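Local coordinates for protein Exo beta-1,2-glucooligosaccharide sophorohydrolase (non-reducing end) (PDB 5Z06) that releases sophorose from the non-reducing end of linear beta-1,2-glucan and beta-1,2-glucooligosaccharides of four or more glucose units, at residues M331-G336 and V348-K353; P305-A310 and D319-G324; E293-Y298 and P670-I675. One frame throughout, in Å; residues are numbered along the deposited sequence.

In the fold
All three contacts are buried, interaction 1 farthest from the chain centre (about 21 Å between centres, against about 15 and 13 Å for interactions 2 and 3). Helix 323-338 runs through the group: it gives interaction 1 a helix, begins in interaction 2, and packs Ala-332 against Thr-672 of interaction 3. Interaction 1 joins consecutive helices by apolar packing, and interaction 2 ties a loop to a short strand by a backbone hydrogen bond. In interaction 3, between helices distant in sequence, the Asn-295 amide packs on Val-671 while Asn-295 and Thr-672 bond to the carbonyls of Val-291 and Gln-292. Lys-353 NZ links interactions 1 and 2 by bonding to Pro-305 O; Arg-350 NH1 bonds only weakly to Gly-308 O.

Interaction 1 of 3, residues M331-G336 and V348-K353; sequences MAIVAG and VQRFLK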
loop_
_atom_site.group_PDB
_atom_site.type_symbol
_atom_site.label_atom_id
_atom_site.label_comp_id
_atom_site.label_asym_id
_atom_site.label_seq_id
_atom_site.Cartn_x
_atom_site.Cartn_y
_atom_site.Cartn_z
ATOM N N MET A 331 -11.182 -12.230 5.011
ATOM C CA MET A 331 -11.373 -13.201 3.938
ATOM C C MET A 331 -10.064 -13.813 3.469
ATOM O O MET A 331 -10.022 -15.014 3.248
ATOM C CB MET A 331 -12.140 -12.584 2.778
ATOM C CG MET A 331 -13.526 -12.222 3.241
ATOM S SD MET A 331 -14.272 -11.080 2.100
ATOM C CE MET A 331 -15.055 -12.294 1.088
ATOM N N ALA A 332 -9.014 -12.990 3.390
ATOM C CA ALA A 332 -7.670 -13.477 3.139
ATOM C C ALA A 332 -7.248 -14.459 4.213
ATOM O O ALA A 332 -6.596 -15.467 3.909
ATOM C CB ALA A 332 -6.672 -12.325 3.048
ATOM N N ILE A 333 -7.601 -14.187 5.467
ATOM C CA ILE A 333 -7.231 -15.098 6.535
ATOM C C ILE A 333 -7.984 -16.426 6.416
ATOM O O ILE A 333 -7.390 -17.497 6.557
ATOM C CB ILE A 333 -7.392 -14.472 7.933
ATOM C CG1 ILE A 333 -6.405 -13.336 8.112
ATOM C CG2 ILE A 333 -7.105 -15.515 8.988
ATOM C CD1 ILE A 333 -6.730 -12.375 9.239
ATOM N N VAL A 334 -9.273 -16.373 6.107
ATOM C CA VAL A 334 -10.025 -17.603 5.890
ATOM C C VAL A 334 -9.370 -18.448 4.785
ATOM O O VAL A 334 -9.151 -19.658 4.964
ATOM C CB VAL A 334 -11.489 -17.303 5.570
ATOM C CG1 VAL A 334 -12.220 -18.510 5.027
ATOM C CG2 VAL A 334 -12.184 -16.809 6.821
ATOM N N ALA A 335 -9.046 -17.800 3.662
ATOM C CA ALA A 335 -8.349 -18.460 2.563
ATOM C C ALA A 335 -7.051 -19.067 3.066
ATOM O O ALA A 335 -6.731 -20.193 2.721
ATOM C CB ALA A 335 -8.045 -17.479 1.435
ATOM N N GLY A 336 -6.321 -18.288 3.865
ATOM C CA GLY A 336 -5.021 -18.675 4.378
ATOM C C GLY A 336 -5.114 -19.902 5.263
ATOM O O GLY A 336 -4.188 -20.726 5.283
ATOM N N VAL A 348 -8.894 -19.308 14.438
ATOM C CA VAL A 348 -9.911 -19.184 15.459
ATOM C C VAL A 348 -9.479 -18.195 16.533
ATOM O O VAL A 348 -10.266 -17.323 16.919
ATOM C CB VAL A 348 -10.287 -20.579 16.049
ATOM C CG1 VAL A 348 -11.137 -20.446 17.310
ATOM C CG2 VAL A 348 -11.055 -21.395 15.013
ATOM N N GLN A 349 -8.232 -18.293 16.987
ATOM C CA GLN A 349 -7.722 -17.357 18.007
ATOM C C GLN A 349 -7.738 -15.931 17.496
ATOM O O GLN A 349 -8.184 -15.023 18.192
ATOM C CB GLN A 349 -6.305 -17.721 18.480
ATOM C CG GLN A 349 -6.254 -18.884 19.461
ATOM C CD GLN A 349 -7.347 -18.770 20.525
ATOM O OE1 GLN A 349 -8.168 -19.667 20.654
ATOM N NE2 GLN A 349 -7.391 -17.638 21.253
ATOM N N ARG A 350 -7.267 -15.748 16.265
ATOM C CA ARG A 350 -7.337 -14.443 15.633
ATOM C C ARG A 350 -8.784 -13.907 15.603
ATOM O O ARG A 350 -9.023 -12.760 15.917
ATOM C CB ARG A 350 -6.765 -14.480 14.223
ATOM C CG ARG A 350 -7.024 -13.205 13.422
ATOM C CD ARG A 350 -6.420 -11.978 14.076
ATOM N NE ARG A 350 -4.979 -12.094 14.077
ATOM C CZ ARG A 350 -4.165 -11.652 13.120
ATOM N NH1 ARG A 350 -4.628 -11.003 12.060
ATOM N NH2 ARG A 350 -2.857 -11.883 13.218
ATOM N N PHE A 351 -9.728 -14.750 15.202
ATOM C CA PHE A 351 -11.116 -14.309 15.048
ATOM C C PHE A 351 -11.819 -14.010 16.365
ATOM O O PHE A 351 -12.702 -13.147 16.416
ATOM C CB PHE A 351 -11.889 -15.257 14.144
ATOM C CG PHE A 351 -11.721 -14.921 12.684
ATOM C CD1 PHE A 351 -10.667 -15.441 11.942
ATOM C CD2 PHE A 351 -12.586 -14.028 12.071
ATOM C CE1 PHE A 351 -10.498 -15.112 10.604
ATOM C CE2 PHE A 351 -12.427 -13.700 10.745
ATOM C CZ PHE A 351 -11.381 -14.242 10.008
ATOM N N LEU A 352 -11.409 -14.687 17.427
ATOM C CA LEU A 352 -11.852 -14.327 18.769
ATOM C C LEU A 352 -11.381 -12.924 19.147
ATOM O O LEU A 352 -12.156 -12.118 19.657
ATOM C CB LEU A 352 -11.387 -15.362 19.799
ATOM C CG LEU A 352 -12.104 -16.694 19.682
ATOM C CD1 LEU A 352 -11.323 -17.745 20.451
ATOM C CD2 LEU A 352 -13.553 -16.639 20.173
ATOM N N LYS A 353 -10.116 -12.635 18.874
ATOM C CA LYS A 353 -9.603 -11.291 19.055
ATOM C C LYS A 353 -10.342 -10.282 18.154
ATOM O O LYS A 353 -10.808 -9.245 18.638
ATOM C CB LYS A 353 -8.095 -11.253 18.826
ATOM C CG LYS A 353 -7.533 -9.872 18.575
ATOM C CD LYS A 353 -6.063 -9.933 18.228
ATOM C CE LYS A 353 -5.210 -10.253 19.445
ATOM N NZ LYS A 353 -3.866 -10.592 18.921
#
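Ile-333 and Phe-351 run side by side in opposite senses, and their edge contact is the main apolar touch between the two helices. The isoleucine comes to the rim of the ring: its CG2 methyl lies near the ring plane, 3.8 Å from Phe-351 CE1, and its CB follows at 4.1 Å from the same CE1. With chi1 at -66°, CG2 of Ile-333 stands anti to the backbone N, while CG1 carries CD1 off along a different course toward Arg-350. There the two side chains lie roughly perpendicular, CD1 of Ile-333 lying 3.8 Å from NH1 of Arg-350 in an oblique approach to the guanidinium. Val-334 adds a looser touch, its CG2 methyl 4.2 Å from CZ of Phe-351, again with the side chains nearly perpendicular. No hydrogen bond joins the two segments; their contact is van der Waals packing. The arginine chain folds at chi2 and chi3, and its polar end is spent on other partners: NH1 bonds to Tyr-299 O and NH2 to Trp-300 O, with the Trp-300 ring in a cation-pi contact. Its contribution here is therefore mainly bulk beside the isoleucine. The segment axes come no closer than 11.4 Å and run nearly antiparallel, at 162°, as in a hairpin of consecutive helices, 323-338 and 344-360. Around this pair, helix 392-408 meets Val-334 and Phe-351 through Tyr-408 and Ala-405, helix 414-428 reaches Phe-351 through Ile-419, and helix 665-680 packs against the Ala-332 side of helix 323-338.

Interaction 2 of 3, residues P305-A310 and D319-G324; sequences PNSGLA and DMIATG
Ala-310 and Ala-322 supply the polar link between the segments: the amide N of Ala-322 donates to the carbonyl O of Ala-310 over 2.8 Å, with an N-H...O angle of 159°. Ile-321 crowds the same oxygen, its CA and CB each 3.1 Å from Ala-310 O, the CA-H...O contact being bent and at most weak. Apolar contact centres on the side chain of Ile-321, which lies aslant that of Leu-309. Their two CD1 methyls meet at 3.7 Å, and CG2 of Ile-321 packs 3.9 Å from CB of Leu-309. The isoleucine holds CG1 between the backbone N and the carbonyl carbon (chi1 65°), which turns CG2 toward Ser-307, whose OG is 3.5 Å away. That hydroxyl accepts from the backbone N of Leu-309 at 3.1 Å, forming an ST turn, and also bonds to the carboxylate of Glu-304. Leu-309 packs further on Ile-354, Phe-357 and Leu-358 of helix 344-360. The chemistry implies a division of labour: the bond from Ala-322, at the N-cap position of helix 323-338, together with Ser-326 OG on Ala-310 N, joins the loop to the helix start, while the turn's polar atoms are met partly within it and partly by Glu-304 and helix 344-360.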
loop_
_atom_site.group_PDB
_atom_site.type_symbol
_atom_site.label_atom_id
_atom_site.label_comp_id
_atom_site.label_asym_id
_atom_site.label_seq_id
_atom_site.Cartn_x
_atom_site.Cartn_y
_atom_site.Cartn_z
ATOM N N PRO A 305 -1.720 -5.651 16.171
ATOM C CA PRO A 305 -1.771 -6.813 17.093
ATOM C C PRO A 305 -2.909 -6.816 18.109
ATOM O O PRO A 305 -3.326 -7.874 18.529
ATOM C CB PRO A 305 -0.408 -6.782 17.808
ATOM C CG PRO A 305 0.086 -5.388 17.640
ATOM C CD PRO A 305 -0.467 -4.890 16.337
ATOM N N ASN A 306 -3.434 -5.662 18.491
ATOM C CA ASN A 306 -4.454 -5.646 19.549
ATOM C C ASN A 306 -5.779 -6.071 18.962
ATOM O O ASN A 306 -6.443 -6.938 19.499
ATOM C CB ASN A 306 -4.516 -4.287 20.235
ATOM C CG ASN A 306 -3.190 -3.903 20.869
ATOM O OD1 ASN A 306 -2.964 -4.132 22.052
ATOM N ND2 ASN A 306 -2.287 -3.349 20.069
ATOM N N SER A 307 -6.108 -5.524 17.799
ATOM C CA SER A 307 -7.368 -5.835 17.094
ATOM C C SER A 307 -7.307 -7.101 16.258
ATOM O O SER A 307 -8.331 -7.747 16.027
ATOM C CB SER A 307 -7.749 -4.682 16.156
ATOM O OG SER A 307 -6.707 -4.435 15.220
ATOM N N GLY A 308 -6.122 -7.432 15.761
ATOM C CA GLY A 308 -5.999 -8.494 14.770
ATOM C C GLY A 308 -6.408 -8.063 13.362
ATOM O O GLY A 308 -6.441 -8.872 12.452
ATOM N N LEU A 309 -6.655 -6.771 13.175
ATOM C CA LEU A 309 -7.230 -6.260 11.961
ATOM C C LEU A 309 -6.207 -5.532 11.101
ATOM O O LEU A 309 -5.035 -5.363 11.478
ATOM C CB LEU A 309 -8.415 -5.380 12.319
ATOM C CG LEU A 309 -9.657 -6.169 12.770
ATOM C CD1 LEU A 309 -10.789 -5.173 12.948
ATOM C CD2 LEU A 309 -10.071 -7.280 11.825
ATOM N N ALA A 310 -6.663 -5.132 9.923
ATOM C CA ALA A 310 -5.782 -4.689 8.874
ATOM C C ALA A 310 -5.438 -3.243 9.024
ATOM O O ALA A 310 -6.311 -2.398 9.114
ATOM C CB ALA A 310 -6.405 -4.919 7.510
ATOM N N ASP A 319 -1.226 1.957 14.641
ATOM C CA ASP A 319 -2.396 1.519 15.410
ATOM C C ASP A 319 -3.700 1.575 14.658
ATOM O O ASP A 319 -4.684 0.991 15.094
ATOM C CB ASP A 319 -2.540 2.368 16.672
ATOM C CG ASP A 319 -1.329 2.268 17.588
ATOM O OD1 ASP A 319 -0.588 1.261 17.540
ATOM O OD2 ASP A 319 -1.129 3.210 18.362
ATOM N N MET A 320 -3.717 2.254 13.525
ATOM C CA MET A 320 -4.959 2.506 12.856
ATOM C C MET A 320 -5.272 1.381 11.909
ATOM O O MET A 320 -4.500 1.101 10.999
ATOM C CB MET A 320 -4.883 3.820 12.093
ATOM C CG MET A 320 -6.189 4.262 11.519
ATOM S SD MET A 320 -5.939 5.786 10.610
ATOM C CE MET A 320 -5.133 5.173 9.127
ATOM N N ILE A 321 -6.428 0.766 12.116
ATOM C CA ILE A 321 -6.953 -0.236 11.203
ATOM C C ILE A 321 -8.017 0.349 10.313
ATOM O O ILE A 321 -8.672 1.328 10.653
ATOM C CB ILE A 321 -7.409 -1.526 11.907
ATOM C CG1 ILE A 321 -8.595 -1.326 12.850
ATOM C CG2 ILE A 321 -6.230 -2.140 12.622
ATOM C CD1 ILE A 321 -9.930 -1.654 12.229
ATOM N N ALA A 322 -8.098 -0.208 9.116
ATOM C CA ALA A 322 -9.092 0.185 8.128
ATOM C C ALA A 322 -10.106 -0.950 8.128
ATOM O O ALA A 322 -9.741 -2.109 7.973
ATOM C CB ALA A 322 -8.460 0.348 6.763
ATOM N N THR A 323 -11.370 -0.613 8.342
ATOM C CA THR A 323 -12.382 -1.619 8.521
ATOM C C THR A 323 -12.744 -2.330 7.242
ATOM O O THR A 323 -13.006 -3.521 7.277
ATOM C CB THR A 323 -13.635 -0.990 9.124
ATOM O OG1 THR A 323 -13.970 0.151 8.349
ATOM C CG2 THR A 323 -13.339 -0.580 10.549
ATOM N N GLY A 324 -12.774 -1.624 6.112
ATOM C CA GLY A 324 -13.020 -2.300 4.825
ATOM C C GLY A 324 -11.923 -3.271 4.422
ATOM O O GLY A 324 -12.196 -4.425 4.080
#

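Interaction 3 of 3, residues E293-Y298 and P670-I675; sequences EANFRY and PVTVMI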
loop_
_atom_site.group_PDB
_atom_site.type_symbol
_atom_site.label_atom_id
_atom_site.label_comp_id
_atom_site.label_asym_id
_atom_site.label_seq_id
_atom_site.Cartn_x
_atom_site.Cartn_y
_atom_site.Cartn_z
ATOM N N GLU A 293 -0.013 -16.169 -0.262
ATOM C CA GLU A 293 0.636 -16.190 1.032
ATOM C C GLU A 293 1.255 -14.863 1.376
ATOM O O GLU A 293 1.042 -14.350 2.464
ATOM C CB GLU A 293 1.722 -17.269 1.086
ATOM C CG GLU A 293 2.546 -17.322 2.372
ATOM C CD GLU A 293 3.914 -17.977 2.158
ATOM O OE1 GLU A 293 4.138 -18.655 1.107
ATOM O OE2 GLU A 293 4.782 -17.804 3.043
ATOM N N ALA A 294 2.051 -14.322 0.474
ATOM C CA ALA A 294 2.705 -13.054 0.744
ATOM C C ALA A 294 1.687 -11.951 1.076
ATOM O O ALA A 294 1.917 -11.136 1.960
ATOM C CB ALA A 294 3.555 -12.640 -0.433
ATOM N N ASN A 295 0.580 -11.932 0.351
ATOM C CA ASN A 295 -0.450 -10.935 0.591
ATOM C C ASN A 295 -1.144 -11.221 1.911
ATOM O O ASN A 295 -1.438 -10.328 2.657
ATOM C CB ASN A 295 -1.427 -10.912 -0.547
ATOM C CG ASN A 295 -0.904 -10.155 -1.751
ATOM O OD1 ASN A 295 -0.957 -8.948 -1.785
ATOM N ND2 ASN A 295 -0.455 -10.876 -2.767
ATOM N N PHE A 296 -1.384 -12.490 2.204
ATOM C CA PHE A 296 -1.950 -12.897 3.487
ATOM C C PHE A 296 -1.128 -12.375 4.676
ATOM O O PHE A 296 -1.684 -11.953 5.695
ATOM C CB PHE A 296 -2.060 -14.420 3.504
ATOM C CG PHE A 296 -2.161 -15.016 4.849
ATOM C CD1 PHE A 296 -1.011 -15.327 5.569
ATOM C CD2 PHE A 296 -3.397 -15.316 5.391
ATOM C CE1 PHE A 296 -1.093 -15.913 6.819
ATOM C CE2 PHE A 296 -3.484 -15.923 6.638
ATOM C CZ PHE A 296 -2.336 -16.225 7.349
ATOM N N ARG A 297 0.196 -12.371 4.530
ATOM C CA ARG A 297 1.078 -11.917 5.598
ATOM C C ARG A 297 0.686 -10.550 6.119
ATOM O O ARG A 297 0.764 -10.293 7.300
ATOM C CB ARG A 297 2.513 -11.846 5.121
ATOM C CG ARG A 297 3.167 -13.160 4.765
ATOM C CD ARG A 297 4.493 -12.867 4.084
ATOM N NE ARG A 297 5.028 -14.068 3.467
ATOM C CZ ARG A 297 5.962 -14.074 2.534
ATOM N NH1 ARG A 297 6.519 -12.940 2.102
ATOM N NH2 ARG A 297 6.363 -15.229 2.046
ATOM N N TYR A 298 0.294 -9.669 5.215
ATOM C CA TYR A 298 -0.146 -8.343 5.585
ATOM C C TYR A 298 -1.213 -8.331 6.700
ATOM O O TYR A 298 -1.221 -7.446 7.550
ATOM C CB TYR A 298 -0.679 -7.639 4.334
ATOM C CG TYR A 298 -0.989 -6.221 4.560
ATOM C CD1 TYR A 298 -2.181 -5.857 5.134
ATOM C CD2 TYR A 298 -0.069 -5.235 4.256
ATOM C CE1 TYR A 298 -2.484 -4.541 5.376
ATOM C CE2 TYR A 298 -0.357 -3.892 4.480
ATOM C CZ TYR A 298 -1.571 -3.560 5.053
ATOM O OH TYR A 298 -1.900 -2.269 5.331
ATOM N N PRO A 670 -7.521 -8.478 -1.574
ATOM C CA PRO A 670 -8.263 -8.899 -2.752
ATOM C C PRO A 670 -7.506 -9.860 -3.615
ATOM O O PRO A 670 -8.118 -10.705 -4.260
ATOM C CB PRO A 670 -8.515 -7.587 -3.488
ATOM C CG PRO A 670 -8.796 -6.675 -2.349
ATOM C CD PRO A 670 -7.716 -7.041 -1.340
ATOM N N VAL A 671 -6.187 -9.759 -3.608
ATOM C CA VAL A 671 -5.385 -10.649 -4.428
ATOM C C VAL A 671 -5.510 -12.078 -3.880
ATOM O O VAL A 671 -5.853 -13.013 -4.613
ATOM C CB VAL A 671 -3.925 -10.195 -4.473
ATOM C CG1 VAL A 671 -3.072 -11.201 -5.266
ATOM C CG2 VAL A 671 -3.852 -8.786 -5.069
ATOM N N THR A 672 -5.273 -12.230 -2.589
ATOM C CA THR A 672 -5.418 -13.548 -1.959
ATOM C C THR A 672 -6.816 -14.093 -2.196
ATOM O O THR A 672 -6.986 -15.224 -2.613
ATOM C CB THR A 672 -5.153 -13.457 -0.464
ATOM O OG1 THR A 672 -3.834 -12.935 -0.262
ATOM C CG2 THR A 672 -5.276 -14.845 0.236
ATOM N N VAL A 673 -7.812 -13.248 -1.962
ATOM C CA VAL A 673 -9.187 -13.681 -1.915
ATOM C C VAL A 673 -9.681 -14.051 -3.290
ATOM O O VAL A 673 -10.300 -15.092 -3.460
ATOM C CB VAL A 673 -10.084 -12.581 -1.335
ATOM C CG1 VAL A 673 -11.560 -12.916 -1.557
ATOM C CG2 VAL A 673 -9.798 -12.417 0.143
ATOM N N MET A 674 -9.418 -13.188 -4.273
ATOM C CA MET A 674 -9.900 -13.454 -5.632
ATOM C C MET A 674 -9.091 -14.544 -6.293
ATOM O O MET A 674 -9.624 -15.313 -7.078
ATOM C CB MET A 674 -9.913 -12.178 -6.463
ATOM C CG MET A 674 -10.902 -11.183 -5.896
ATOM S SD MET A 674 -12.580 -11.813 -6.049
ATOM C CE MET A 674 -13.216 -10.732 -7.314
ATOM N N ILE A 675 -7.806 -14.636 -5.984
ATOM C CA ILE A 675 -7.071 -15.837 -6.410
ATOM C C ILE A 675 -7.822 -17.037 -5.897
ATOM O O ILE A 675 -8.119 -17.937 -6.679
ATOM C CB ILE A 675 -5.594 -15.848 -5.994
ATOM C CG1 ILE A 675 -4.839 -14.859 -6.904
ATOM C CG2 ILE A 675 -5.000 -17.251 -6.144
ATOM C CD1 ILE A 675 -3.413 -14.566 -6.502
#
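The flat carboxamide of Asn-295 presents a face to Val-671, the two side chains standing roughly perpendicular. CB of Val-671 lies over that face, 4.1 Å from CG of Asn-295, and its CG1 methyl comes within 3.6 Å of ND2. The ring of Phe-296 has Glu-293 O at its edge, in plane; Trp-300 meets it at a shallow angle and Phe-341 edge-to-face. Ala-294 CA lies over one face of the Arg-297 guanidinium, while Glu-293 OE2 sits in its plane at the edge, 3.2 Å from NH2, in a salt bridge that reaches the carboxylate from well above its own plane. NH2 forms a second salt bridge, with Asp-206 OD2. In Thr-672, chi1 of -58° sets OG1 anti to the carbonyl carbon, 3.2 Å from CB of Asn-295, and OG1 hydrogen-bonds to Gln-292 O of the facing helix. The Asn-295 amide turns back to its own helix, ND2 bonding to Val-291 O. Replacing Asn-295 by alanine removes the carboxamide, which is likely to leave Val-291 O without its side-chain donor and a gap beside Val-671. The axes approach to 8.4 Å at 135°, and the CA atoms of Asn-295 and Thr-672 are the nearest pair, 6.2 Å apart. Helices 284-297 and 665-680, some 370 residues apart in sequence, pack directly in the helical domain, as expected for the (alpha/alpha)6 catalytic domain of GH144 enzymes.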